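Local structure of methylmalonyl-CoA carboxyltransferase 12S subunit (Propionibacterium freudenreichii, 1ON3) at residues 342-347 and 385-390; 352-357 and 392-397; 417-420 and 424-427; 288-293 and 367-372. The protein transfers the carboxyl group of methylmalonyl-CoA to the biotin of the 1.3S subunit, giving propanoyl-CoA, and forms the hexameric core of transcarboxylase. All blocks are in the same frame, centred on the assembly; numbering follows the deposited sequence.

Contact 1 of 4, residues 342-347 and 385-390. With CD (cadmium ion), chain K.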
loop_
_atom_site.group_PDB
_atom_site.type_symbol
_atom_site.label_atom_id
_atom_site.label_comp_id
_atom_site.label_asym_id
_atom_site.label_seq_id
_atom_site.Cartn_x
_atom_site.Cartn_y
_atom_site.Cartn_z
ATOM N N LEU E 342 31.166 -27.401 -9.758
ATOM C CA LEU E 342 29.801 -27.347 -9.230
ATOM C C LEU E 342 29.121 -28.539 -9.900
ATOM O O LEU E 342 29.507 -28.918 -11.011
ATOM C CB LEU E 342 29.092 -26.042 -9.640
ATOM C CG LEU E 342 29.483 -24.803 -8.823
ATOM C CD1 LEU E 342 28.873 -23.544 -9.453
ATOM C CD2 LEU E 342 29.001 -24.973 -7.395
ATOM N N ASP E 343 28.160 -29.161 -9.218
ATOM C CA ASP E 343 27.435 -30.292 -9.787
ATOM C C ASP E 343 25.970 -30.191 -9.351
ATOM O O ASP E 343 25.575 -29.205 -8.730
ATOM C CB ASP E 343 28.067 -31.637 -9.354
ATOM C CG ASP E 343 27.917 -31.942 -7.859
ATOM O OD1 ASP E 343 27.718 -31.019 -7.043
ATOM O OD2 ASP E 343 28.030 -33.135 -7.495
ATOM N N ILE E 344 25.165 -31.182 -9.703
ATOM C CA ILE E 344 23.752 -31.164 -9.327
ATOM C C ILE E 344 23.541 -30.978 -7.821
ATOM O O ILE E 344 22.786 -30.098 -7.394
ATOM C CB ILE E 344 23.054 -32.485 -9.765
ATOM C CG1 ILE E 344 22.985 -32.544 -11.289
ATOM C CG2 ILE E 344 21.658 -32.579 -9.157
ATOM C CD1 ILE E 344 22.559 -33.925 -11.858
ATOM N N ASN E 345 24.195 -31.807 -7.017
ATOM C CA ASN E 345 24.023 -31.723 -5.570
ATOM C C ASN E 345 24.496 -30.408 -4.952
ATOM O O ASN E 345 23.820 -29.868 -4.076
ATOM C CB ASN E 345 24.694 -32.912 -4.877
ATOM C CG ASN E 345 24.003 -34.236 -5.200
ATOM O OD1 ASN E 345 22.972 -34.261 -5.876
ATOM N ND2 ASN E 345 24.566 -35.334 -4.717
ATOM N N ALA E 346 25.640 -29.892 -5.401
ATOM C CA ALA E 346 26.144 -28.628 -4.864
ATOM C C ALA E 346 25.223 -27.472 -5.272
ATOM O O ALA E 346 25.050 -26.517 -4.520
ATOM C CB ALA E 346 27.566 -28.376 -5.348
ATOM N N SER E 347 24.628 -27.553 -6.457
ATOM C CA SER E 347 23.708 -26.496 -6.909
ATOM C C SER E 347 22.513 -26.381 -5.950
ATOM O O SER E 347 22.085 -25.267 -5.606
ATOM C CB SER E 347 23.201 -26.799 -8.327
ATOM O OG SER E 347 24.270 -26.747 -9.264
ATOM N N ILE E 385 21.094 -28.997 -15.944
ATOM C CA ILE E 385 20.571 -27.765 -16.510
ATOM C C ILE E 385 19.541 -27.137 -15.552
ATOM O O ILE E 385 19.655 -25.971 -15.189
ATOM C CB ILE E 385 19.939 -28.020 -17.901
ATOM C CG1 ILE E 385 21.064 -28.253 -18.925
ATOM C CG2 ILE E 385 19.082 -26.830 -18.336
ATOM C CD1 ILE E 385 20.569 -28.649 -20.298
ATOM N N ARG E 386 18.558 -27.908 -15.118
ATOM C CA ARG E 386 17.556 -27.342 -14.212
ATOM C C ARG E 386 18.052 -27.181 -12.763
ATOM O O ARG E 386 17.578 -26.299 -12.049
ATOM C CB ARG E 386 16.263 -28.165 -14.270
ATOM C CG ARG E 386 16.401 -29.621 -13.858
ATOM C CD ARG E 386 15.205 -30.426 -14.373
ATOM N NE ARG E 386 15.380 -31.863 -14.160
ATOM C CZ ARG E 386 15.164 -32.498 -13.015
ATOM N NH1 ARG E 386 14.749 -31.832 -11.940
ATOM N NH2 ARG E 386 15.381 -33.808 -12.940
ATOM N N HIS E 387 19.001 -28.005 -12.321
ATOM C CA HIS E 387 19.508 -27.858 -10.956
ATOM C C HIS E 387 20.467 -26.660 -10.866
ATOM O O HIS E 387 20.361 -25.835 -9.964
ATOM C CB HIS E 387 20.218 -29.131 -10.468
ATOM C CG HIS E 387 19.287 -30.260 -10.133
ATOM N ND1 HIS E 387 18.715 -31.066 -11.094
ATOM C CD2 HIS E 387 18.834 -30.718 -8.941
ATOM C CE1 HIS E 387 17.951 -31.974 -10.508
ATOM N NE2 HIS E 387 18.005 -31.784 -9.201
ATOM N N GLY E 388 21.389 -26.563 -11.816
ATOM C CA GLY E 388 22.333 -25.460 -11.821
ATOM C C GLY E 388 21.593 -24.140 -11.923
ATOM O O GLY E 388 22.005 -23.137 -11.339
ATOM N N ALA E 389 20.477 -24.148 -12.647
ATOM C CA ALA E 389 19.672 -22.940 -12.820
ATOM C C ALA E 389 19.170 -22.392 -11.474
ATOM O O ALA E 389 18.858 -21.202 -11.358
ATOM C CB ALA E 389 18.486 -23.228 -13.732
ATOM N N LYS E 390 19.082 -23.259 -10.468
ATOM C CA LYS E 390 18.626 -22.840 -9.149
ATOM C C LYS E 390 19.568 -21.818 -8.529
ATOM O O LYS E 390 19.128 -20.928 -7.822
ATOM C CB LYS E 390 18.512 -24.040 -8.216
ATOM C CG LYS E 390 17.438 -25.029 -8.640
ATOM C CD LYS E 390 17.382 -26.238 -7.717
ATOM C CE LYS E 390 16.371 -27.264 -8.265
ATOM N NZ LYS E 390 16.274 -28.484 -7.399
HETATM CD CD CD K . 16.582 -33.068 -7.882
HETATM O O HOH W 1 14.803 -31.812 -8.781
HETATM O O HOH W 2 18.220 -34.590 -7.011
HETATM O O HOH W 3 16.352 -34.836 -9.492
HETATM O O HOH W 4 17.046 -31.469 -6.364
#
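H387 and G388 on helix 384-397 meet I344 and S347 in the first turn of helix 344-359. One residue earlier, R386 directs NH1 to a water on the cadmium ion and pairs with the carboxylate of C523. The H387 ring comes next. I344 CG2 lies over one of its faces, 3.5 Å from the ring centroid, a CH-pi contact. That methyl stands anti to the I344 backbone N, which brings it over the imidazole. ND1 of H387 is hydrogen-bonded to G383 O, fixing the ring's rotation. H387 NE2 binds the cadmium ion at 2.3 Å. Four waters and H387 of the second subunit complete six ligands, so the metal bridges two chains. S347 CB also touches H387 O at 3.4 Å. S347 OG lies 3.5 Å from G388 CA. S347 OG also donates to D343 O at 2.8 Å, from above the carbonyl plane. An alanine in place of S347 would probably cost D343 O its side-chain donor, leaving the bond from S347 N, and open a small gap beside G388. Farther along, K390 pairs with D348. L342 and A346 pack on L316, so this helix start sits between helix 384-397 and strand 316-323.

Contact 2 of 4, residues 352-357 and 392-397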
loop_
_atom_site.group_PDB
_atom_site.type_symbol
_atom_site.label_atom_id
_atom_site.label_comp_id
_atom_site.label_asym_id
_atom_site.label_seq_id
_atom_site.Cartn_x
_atom_site.Cartn_y
_atom_site.Cartn_z
ATOM N N GLU E 352 19.503 -23.475 -1.894
ATOM C CA GLU E 352 18.666 -23.501 -0.693
ATOM C C GLU E 352 19.221 -22.509 0.333
ATOM O O GLU E 352 18.468 -21.733 0.923
ATOM C CB GLU E 352 18.630 -24.904 -0.067
ATOM C CG GLU E 352 17.679 -25.003 1.168
ATOM C CD GLU E 352 17.816 -26.322 1.931
ATOM O OE1 GLU E 352 18.959 -26.744 2.219
ATOM O OE2 GLU E 352 16.781 -26.936 2.253
ATOM N N PHE E 353 20.537 -22.535 0.532
ATOM C CA PHE E 353 21.188 -21.645 1.496
ATOM C C PHE E 353 20.975 -20.190 1.091
ATOM O O PHE E 353 20.633 -19.350 1.925
ATOM C CB PHE E 353 22.688 -21.958 1.568
ATOM C CG PHE E 353 23.420 -21.235 2.673
ATOM C CD1 PHE E 353 23.176 -21.544 4.011
ATOM C CD2 PHE E 353 24.394 -20.275 2.375
ATOM C CE1 PHE E 353 23.898 -20.914 5.043
ATOM C CE2 PHE E 353 25.120 -19.637 3.403
ATOM C CZ PHE E 353 24.871 -19.961 4.734
ATOM N N VAL E 354 21.186 -19.891 -0.189
ATOM C CA VAL E 354 20.998 -18.536 -0.699
ATOM C C VAL E 354 19.550 -18.063 -0.492
ATOM O O VAL E 354 19.329 -16.959 -0.014
ATOM C CB VAL E 354 21.358 -18.448 -2.203
ATOM C CG1 VAL E 354 20.846 -17.131 -2.809
ATOM C CG2 VAL E 354 22.885 -18.560 -2.384
ATOM N N ASN E 355 18.562 -18.891 -0.833
ATOM C CA ASN E 355 17.162 -18.477 -0.639
ATOM C C ASN E 355 16.856 -18.241 0.832
ATOM O O ASN E 355 16.150 -17.288 1.179
ATOM C CB ASN E 355 16.180 -19.522 -1.183
ATOM C CG ASN E 355 16.206 -19.612 -2.694
ATOM O OD1 ASN E 355 16.408 -18.605 -3.380
ATOM N ND2 ASN E 355 15.980 -20.815 -3.225
ATOM N N PHE E 356 17.386 -19.090 1.706
ATOM C CA PHE E 356 17.125 -18.907 3.131
ATOM C C PHE E 356 17.706 -17.582 3.645
ATOM O O PHE E 356 17.018 -16.809 4.310
ATOM C CB PHE E 356 17.726 -20.042 3.966
ATOM C CG PHE E 356 17.542 -19.840 5.436
ATOM C CD1 PHE E 356 16.314 -20.128 6.040
ATOM C CD2 PHE E 356 18.543 -19.227 6.195
ATOM C CE1 PHE E 356 16.085 -19.798 7.380
ATOM C CE2 PHE E 356 18.322 -18.892 7.523
ATOM C CZ PHE E 356 17.087 -19.176 8.116
ATOM N N CYS E 357 18.983 -17.341 3.351
ATOM C CA CYS E 357 19.642 -16.118 3.797
ATOM C C CYS E 357 18.883 -14.916 3.282
ATOM O O CYS E 357 18.653 -13.963 4.028
ATOM C CB CYS E 357 21.103 -16.073 3.326
ATOM S SG CYS E 357 22.190 -17.232 4.219
ATOM N N LEU E 392 21.524 -19.630 -10.221
ATOM C CA LEU E 392 21.314 -18.389 -10.950
ATOM C C LEU E 392 20.001 -17.768 -10.489
ATOM O O LEU E 392 19.900 -16.555 -10.309
ATOM C CB LEU E 392 21.248 -18.664 -12.450
ATOM C CG LEU E 392 22.522 -19.310 -12.990
ATOM C CD1 LEU E 392 22.262 -19.883 -14.387
ATOM C CD2 LEU E 392 23.638 -18.269 -12.989
ATOM N N TYR E 393 18.989 -18.607 -10.299
ATOM C CA TYR E 393 17.701 -18.100 -9.867
ATOM C C TYR E 393 17.784 -17.479 -8.473
ATOM O O TYR E 393 17.383 -16.324 -8.281
ATOM C CB TYR E 393 16.653 -19.209 -9.852
ATOM C CG TYR E 393 15.270 -18.671 -9.591
ATOM C CD1 TYR E 393 14.390 -18.422 -10.634
ATOM C CD2 TYR E 393 14.867 -18.347 -8.294
ATOM C CE1 TYR E 393 13.131 -17.857 -10.403
ATOM C CE2 TYR E 393 13.623 -17.778 -8.052
ATOM C CZ TYR E 393 12.761 -17.538 -9.109
ATOM O OH TYR E 393 11.534 -16.966 -8.855
ATOM N N ALA E 394 18.282 -18.255 -7.509
ATOM C CA ALA E 394 18.376 -17.790 -6.129
ATOM C C ALA E 394 19.157 -16.490 -5.994
ATOM O O ALA E 394 18.702 -15.555 -5.338
ATOM C CB ALA E 394 18.995 -18.872 -5.238
ATOM N N TYR E 395 20.335 -16.417 -6.603
ATOM C CA TYR E 395 21.110 -15.182 -6.510
ATOM C C TYR E 395 20.430 -14.006 -7.222
ATOM O O TYR E 395 20.368 -12.902 -6.672
ATOM C CB TYR E 395 22.519 -15.399 -7.068
ATOM C CG TYR E 395 23.478 -15.993 -6.063
ATOM C CD1 TYR E 395 24.144 -17.182 -6.331
ATOM C CD2 TYR E 395 23.736 -15.347 -4.851
ATOM C CE1 TYR E 395 25.046 -17.721 -5.425
ATOM C CE2 TYR E 395 24.644 -15.880 -3.934
ATOM C CZ TYR E 395 25.291 -17.067 -4.232
ATOM O OH TYR E 395 26.182 -17.611 -3.341
ATOM N N SER E 396 19.907 -14.229 -8.431
ATOM C CA SER E 396 19.243 -13.145 -9.175
ATOM C C SER E 396 18.010 -12.596 -8.450
ATOM O O SER E 396 17.670 -11.435 -8.593
ATOM C CB SER E 396 18.826 -13.607 -10.583
ATOM O OG SER E 396 19.944 -14.066 -11.332
ATOM N N GLU E 397 17.333 -13.440 -7.683
ATOM C CA GLU E 397 16.148 -13.007 -6.948
ATOM C C GLU E 397 16.536 -12.353 -5.613
ATOM O O GLU E 397 15.811 -11.512 -5.087
ATOM C CB GLU E 397 15.242 -14.208 -6.663
ATOM C CG GLU E 397 13.951 -13.860 -5.939
ATOM C CD GLU E 397 12.981 -13.064 -6.799
ATOM O OE1 GLU E 397 11.966 -12.584 -6.256
ATOM O OE2 GLU E 397 13.225 -12.921 -8.017
HETATM O O HOH W 5 16.700 -15.762 -3.267
#
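V354 makes the apolar part of this contact, its two methyls pointing mainly at different neighbours. CG1 is trans to the backbone N (chi1 166°), and V354 CG1 meets A394 CB at 3.5 Å. CG2 reaches Y395 instead. It sits over one face of the phenol ring, shifted toward the CZ rim, with the V354 CG2 to Y395 CZ distance at 3.4 Å. This is a CH-pi contact, the methyl lying 3.7 Å from the ring centroid. The Y395 CB leaves its helix away from V354, but the ring swings back to lie beside it. N355 OD1 lies 3.2 Å from A394 CB, a close van der Waals touch.

The axes of 352-357 and 392-397 approach to 8.8 Å and run nearly parallel, at 19°. Their helices belong to consecutive beta-alpha-beta crossovers: helix 344-359 links strands 326-333 and 364-370, and helix 384-397 links 364-370 and 402-407.

The polar part is a water bridge and one hydroxyl. Water 5 joins the helices by donating to N355 OD1 at 2.9 Å and to A394 O at 2.9 Å. Both acceptors belong to buried residues. The Y395 hydroxyl is hydrogen-bonded to Q366 on strand 364-370. Without the phenol, as with a serine here, V354 CG2 would probably lose its aromatic surface and Q366 OE1 this partner. L392 of the same helix packs on Y184 of the second subunit.

Contact 3 of 4, residues 417-420 and 424-427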
loop_
_atom_site.group_PDB
_atom_site.type_symbol
_atom_site.label_atom_id
_atom_site.label_comp_id
_atom_site.label_asym_id
_atom_site.label_seq_id
_atom_site.Cartn_x
_atom_site.Cartn_y
_atom_site.Cartn_z
ATOM N N ALA E 417 27.110 -18.389 -11.763
ATOM C CA ALA E 417 26.324 -19.075 -10.737
ATOM C C ALA E 417 26.800 -18.725 -9.331
ATOM O O ALA E 417 26.065 -18.921 -8.363
ATOM C CB ALA E 417 26.395 -20.572 -10.949
ATOM N N MET E 418 28.029 -18.220 -9.226
ATOM C CA MET E 418 28.582 -17.829 -7.938
ATOM C C MET E 418 28.388 -16.336 -7.676
ATOM O O MET E 418 29.136 -15.717 -6.915
ATOM C CB MET E 418 30.061 -18.190 -7.846
ATOM C CG MET E 418 30.337 -19.690 -7.782
ATOM S SD MET E 418 29.674 -20.461 -6.287
ATOM C CE MET E 418 30.753 -19.750 -5.038
ATOM N N CYS E 419 27.381 -15.774 -8.341
ATOM C CA CYS E 419 26.979 -14.383 -8.182
ATOM C C CYS E 419 27.991 -13.298 -8.553
ATOM O O CYS E 419 28.667 -12.753 -7.680
ATOM C CB CYS E 419 26.513 -14.152 -6.741
ATOM S SG CYS E 419 25.499 -12.680 -6.528
ATOM N N ASN E 420 28.079 -12.968 -9.841
ATOM C CA ASN E 420 28.989 -11.908 -10.273
ATOM C C ASN E 420 28.171 -10.611 -10.298
ATOM O O ASN E 420 27.015 -10.598 -9.861
ATOM C CB ASN E 420 29.568 -12.240 -11.658
ATOM C CG ASN E 420 28.634 -11.869 -12.788
ATOM O OD1 ASN E 420 27.418 -12.050 -12.692
ATOM N ND2 ASN E 420 29.203 -11.354 -13.879
ATOM N N GLY E 424 23.683 -9.217 -9.748
ATOM C CA GLY E 424 23.397 -8.348 -8.623
ATOM C C GLY E 424 24.397 -8.230 -7.495
ATOM O O GLY E 424 24.064 -7.633 -6.474
ATOM N N ALA E 425 25.596 -8.790 -7.642
ATOM C CA ALA E 425 26.595 -8.648 -6.589
ATOM C C ALA E 425 26.777 -7.144 -6.413
ATOM O O ALA E 425 26.936 -6.412 -7.397
ATOM C CB ALA E 425 27.930 -9.290 -6.997
ATOM N N ASP E 426 26.740 -6.680 -5.167
ATOM C CA ASP E 426 26.897 -5.255 -4.897
ATOM C C ASP E 426 28.360 -4.825 -4.930
ATOM O O ASP E 426 28.668 -3.682 -5.266
ATOM C CB ASP E 426 26.282 -4.914 -3.549
ATOM C CG ASP E 426 24.807 -5.195 -3.523
ATOM O OD1 ASP E 426 24.054 -4.469 -4.194
ATOM O OD2 ASP E 426 24.405 -6.156 -2.845
ATOM N N ALA E 427 29.253 -5.738 -4.565
ATOM C CA ALA E 427 30.687 -5.457 -4.590
ATOM C C ALA E 427 31.406 -6.727 -5.014
ATOM O O ALA E 427 31.090 -7.814 -4.526
ATOM C CB ALA E 427 31.180 -5.016 -3.204
#
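The flat group that carries this contact is the peptide carbonyl of N420. A425 N approaches from above the carbonyl plane, and not along a lone pair. The A425 N to N420 O bond is 3.2 Å long and bends at the oxygen, with a C=O...N angle of 132°. The N-H itself points fairly well at the oxygen, at 157°. The bond runs from a residue to the one five places before it, which defines a pi-turn. The turn closes the loop between helix 412-416 and strand 427-430. Helix and loop together form the crossover from strand 402-407 to strand 427-430, its parallel neighbour in the sheet.

The other flat group of N420 is its side-chain amide. N420 CB points away from 424-427, and the amide bonds within the loop. ND2 is hydrogen-bonded to D422 OD2. OD1 takes a weak bond from L423 N. Both ends of the amide thus bond to residues inside the turn, while the backbone oxygen closes it.

G424 has positive phi. A side chain there would collide with the carbonyl oxygen of the residue before, so the bend just before A425 calls for glycine.

The methyl of A425 points back at the first half of the loop. A425 CB lies 3.3 Å from N420 O and 3.6 Å from C419 O. C419 O also accepts a hydrogen bond from T404 OG1 on strand 402-407. The thiol of the same residue also comes near. The turn of the side chain brings C419 SG to 4.0 Å from A425 N.

Contact 4 of 4, residues 288-293 and 367-372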
loop_
_atom_site.group_PDB
_atom_site.type_symbol
_atom_site.label_atom_id
_atom_site.label_comp_id
_atom_site.label_asym_id
_atom_site.label_seq_id
_atom_site.Cartn_x
_atom_site.Cartn_y
_atom_site.Cartn_z
ATOM N N LYS E 288 47.082 -27.338 -7.986
ATOM C CA LYS E 288 47.052 -27.728 -6.580
ATOM C C LYS E 288 45.790 -27.171 -5.936
ATOM O O LYS E 288 45.442 -26.013 -6.159
ATOM C CB LYS E 288 48.266 -27.171 -5.833
ATOM C CG LYS E 288 49.622 -27.652 -6.326
ATOM C CD LYS E 288 49.777 -29.149 -6.169
ATOM C CE LYS E 288 51.246 -29.557 -6.251
ATOM N NZ LYS E 288 51.931 -28.965 -7.435
ATOM N N GLY E 289 45.110 -27.997 -5.151
ATOM C CA GLY E 289 43.907 -27.550 -4.470
ATOM C C GLY E 289 44.267 -27.035 -3.089
ATOM O O GLY E 289 45.437 -26.793 -2.792
ATOM N N TYR E 290 43.262 -26.871 -2.241
ATOM C CA TYR E 290 43.450 -26.380 -0.881
ATOM C C TYR E 290 42.082 -26.442 -0.223
ATOM O O TYR E 290 41.107 -26.765 -0.888
ATOM C CB TYR E 290 43.948 -24.930 -0.897
ATOM C CG TYR E 290 43.023 -23.954 -1.598
ATOM C CD1 TYR E 290 42.117 -23.167 -0.877
ATOM C CD2 TYR E 290 43.050 -23.822 -2.989
ATOM C CE1 TYR E 290 41.257 -22.273 -1.533
ATOM C CE2 TYR E 290 42.207 -22.931 -3.651
ATOM C CZ TYR E 290 41.314 -22.161 -2.924
ATOM O OH TYR E 290 40.506 -21.269 -3.593
ATOM N N ASP E 291 42.013 -26.150 1.072
ATOM C CA ASP E 291 40.735 -26.157 1.784
ATOM C C ASP E 291 40.288 -24.711 1.888
ATOM O O ASP E 291 40.929 -23.912 2.563
ATOM C CB ASP E 291 40.880 -26.731 3.186
ATOM C CG ASP E 291 39.535 -27.052 3.823
ATOM O OD1 ASP E 291 38.580 -26.268 3.626
ATOM O OD2 ASP E 291 39.436 -28.079 4.530
ATOM N N VAL E 292 39.187 -24.374 1.224
ATOM C CA VAL E 292 38.704 -23.002 1.232
ATOM C C VAL E 292 38.283 -22.501 2.616
ATOM O O VAL E 292 38.182 -21.301 2.838
ATOM C CB VAL E 292 37.543 -22.830 0.213
ATOM C CG1 VAL E 292 36.274 -23.521 0.715
ATOM C CG2 VAL E 292 37.303 -21.353 -0.059
ATOM N N ARG E 293 38.047 -23.411 3.556
ATOM C CA ARG E 293 37.654 -22.983 4.890
ATOM C C ARG E 293 38.844 -22.339 5.599
ATOM O O ARG E 293 38.671 -21.641 6.589
ATOM C CB ARG E 293 37.094 -24.164 5.691
ATOM C CG ARG E 293 35.726 -24.631 5.154
ATOM C CD ARG E 293 35.342 -25.998 5.699
ATOM N NE ARG E 293 36.261 -27.046 5.245
ATOM C CZ ARG E 293 35.995 -28.350 5.303
ATOM N NH1 ARG E 293 34.831 -28.772 5.792
ATOM N NH2 ARG E 293 36.894 -29.232 4.884
ATOM N N LEU E 367 33.081 -16.845 -2.148
ATOM C CA LEU E 367 34.528 -16.994 -2.335
ATOM C C LEU E 367 34.607 -17.923 -3.551
ATOM O O LEU E 367 34.223 -19.092 -3.483
ATOM C CB LEU E 367 35.182 -17.632 -1.111
ATOM C CG LEU E 367 35.024 -16.836 0.185
ATOM C CD1 LEU E 367 35.761 -17.583 1.308
ATOM C CD2 LEU E 367 35.561 -15.411 0.016
ATOM N N VAL E 368 35.099 -17.384 -4.664
ATOM C CA VAL E 368 35.130 -18.117 -5.921
ATOM C C VAL E 368 36.442 -18.703 -6.445
ATOM O O VAL E 368 37.459 -18.018 -6.542
ATOM C CB VAL E 368 34.525 -17.234 -7.050
ATOM C CG1 VAL E 368 34.417 -18.032 -8.352
ATOM C CG2 VAL E 368 33.151 -16.712 -6.637
ATOM N N ASP E 369 36.377 -19.985 -6.793
ATOM C CA ASP E 369 37.482 -20.726 -7.390
ATOM C C ASP E 369 36.793 -21.937 -8.013
ATOM O O ASP E 369 36.828 -23.035 -7.470
ATOM C CB ASP E 369 38.500 -21.175 -6.342
ATOM C CG ASP E 369 39.792 -21.663 -6.975
ATOM O OD1 ASP E 369 39.802 -21.828 -8.218
ATOM O OD2 ASP E 369 40.786 -21.887 -6.248
ATOM N N VAL E 370 36.148 -21.717 -9.155
ATOM C CA VAL E 370 35.385 -22.765 -9.828
ATOM C C VAL E 370 35.759 -22.861 -11.311
ATOM O O VAL E 370 35.691 -21.878 -12.050
ATOM C CB VAL E 370 33.849 -22.491 -9.638
ATOM C CG1 VAL E 370 33.459 -21.149 -10.279
ATOM C CG2 VAL E 370 33.018 -23.647 -10.206
ATOM N N PRO E 371 36.147 -24.054 -11.765
ATOM C CA PRO E 371 36.547 -24.272 -13.164
ATOM C C PRO E 371 35.419 -24.591 -14.138
ATOM O O PRO E 371 35.639 -24.659 -15.351
ATOM C CB PRO E 371 37.532 -25.419 -13.040
ATOM C CG PRO E 371 36.839 -26.285 -12.037
ATOM C CD PRO E 371 36.322 -25.293 -10.980
ATOM N N GLY E 372 34.223 -24.807 -13.602
ATOM C CA GLY E 372 33.057 -25.114 -14.417
ATOM C C GLY E 372 32.184 -26.125 -13.695
ATOM O O GLY E 372 32.387 -26.384 -12.498
#
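Y290 reaches across to D369 with the far end of its ring. At CB the side chain does not yet point at strand 364-370. CG then takes the crowded position between the backbone N and the carbonyl carbon (chi1 59°), and the ring extends to the strand. The edge of the ring meets the carboxylate. Y290 CE2 lies 3.1 Å from D369 OD2, close to the ring plane. Y290 CZ is 3.4 Å from D369 OD2. At the tip, Y290 OH donates to D369 OD2 at 2.7 Å and uses the anti lone pair of that oxygen. Ring and carboxylate are nearly coplanar, their planes 29° apart. Y290 OH also touches D369 CB at 3.4 Å.

The carboxylate has further partners. OD2 forms a salt bridge with R408 NE, and OD1 accepts from K409 N. These bonds fix the turn of the carboxylate and probably steady its charge in a buried place.

Beside this polar pair is an apolar one, V292 CG2 against L367 CD1, at 4.3 Å. D291 caps the start of the following helix: its OD1 accepts from R293 N. R293 in turn grips the same carboxylate side-on with NE and NH2, in a salt bridge. The contact places the loop before helix 293-299 against strand 364-370, a parallel strand between 326-333 and 402-407 in the beta-alpha-beta core of the carboxyltransferase domain, a member of the ClpP/crotonase clan.

Overall arrangement
All four contacts are buried, and none is a surface contact. Contacts 1 and 2 hold the same two helices, 344-359 and 384-397. Both touch the second subunit, but only contact 1 binds it through a metal; contact 2, nearer the centre of the chain, relies on methyls, a ring and one water. Contact 3 closes a loop with a backbone bond and packs against contact 2, where Y395 CD2 meets C419 CB at 3.6 Å. Contact 4 instead uses a buried phenol-carboxylate pair at a strand, and no other chain touches it. M418 packs on V368 and so links contacts 3 and 4. L342 joins contact 1 to contact 4 through a probable hydrogen bond to G372.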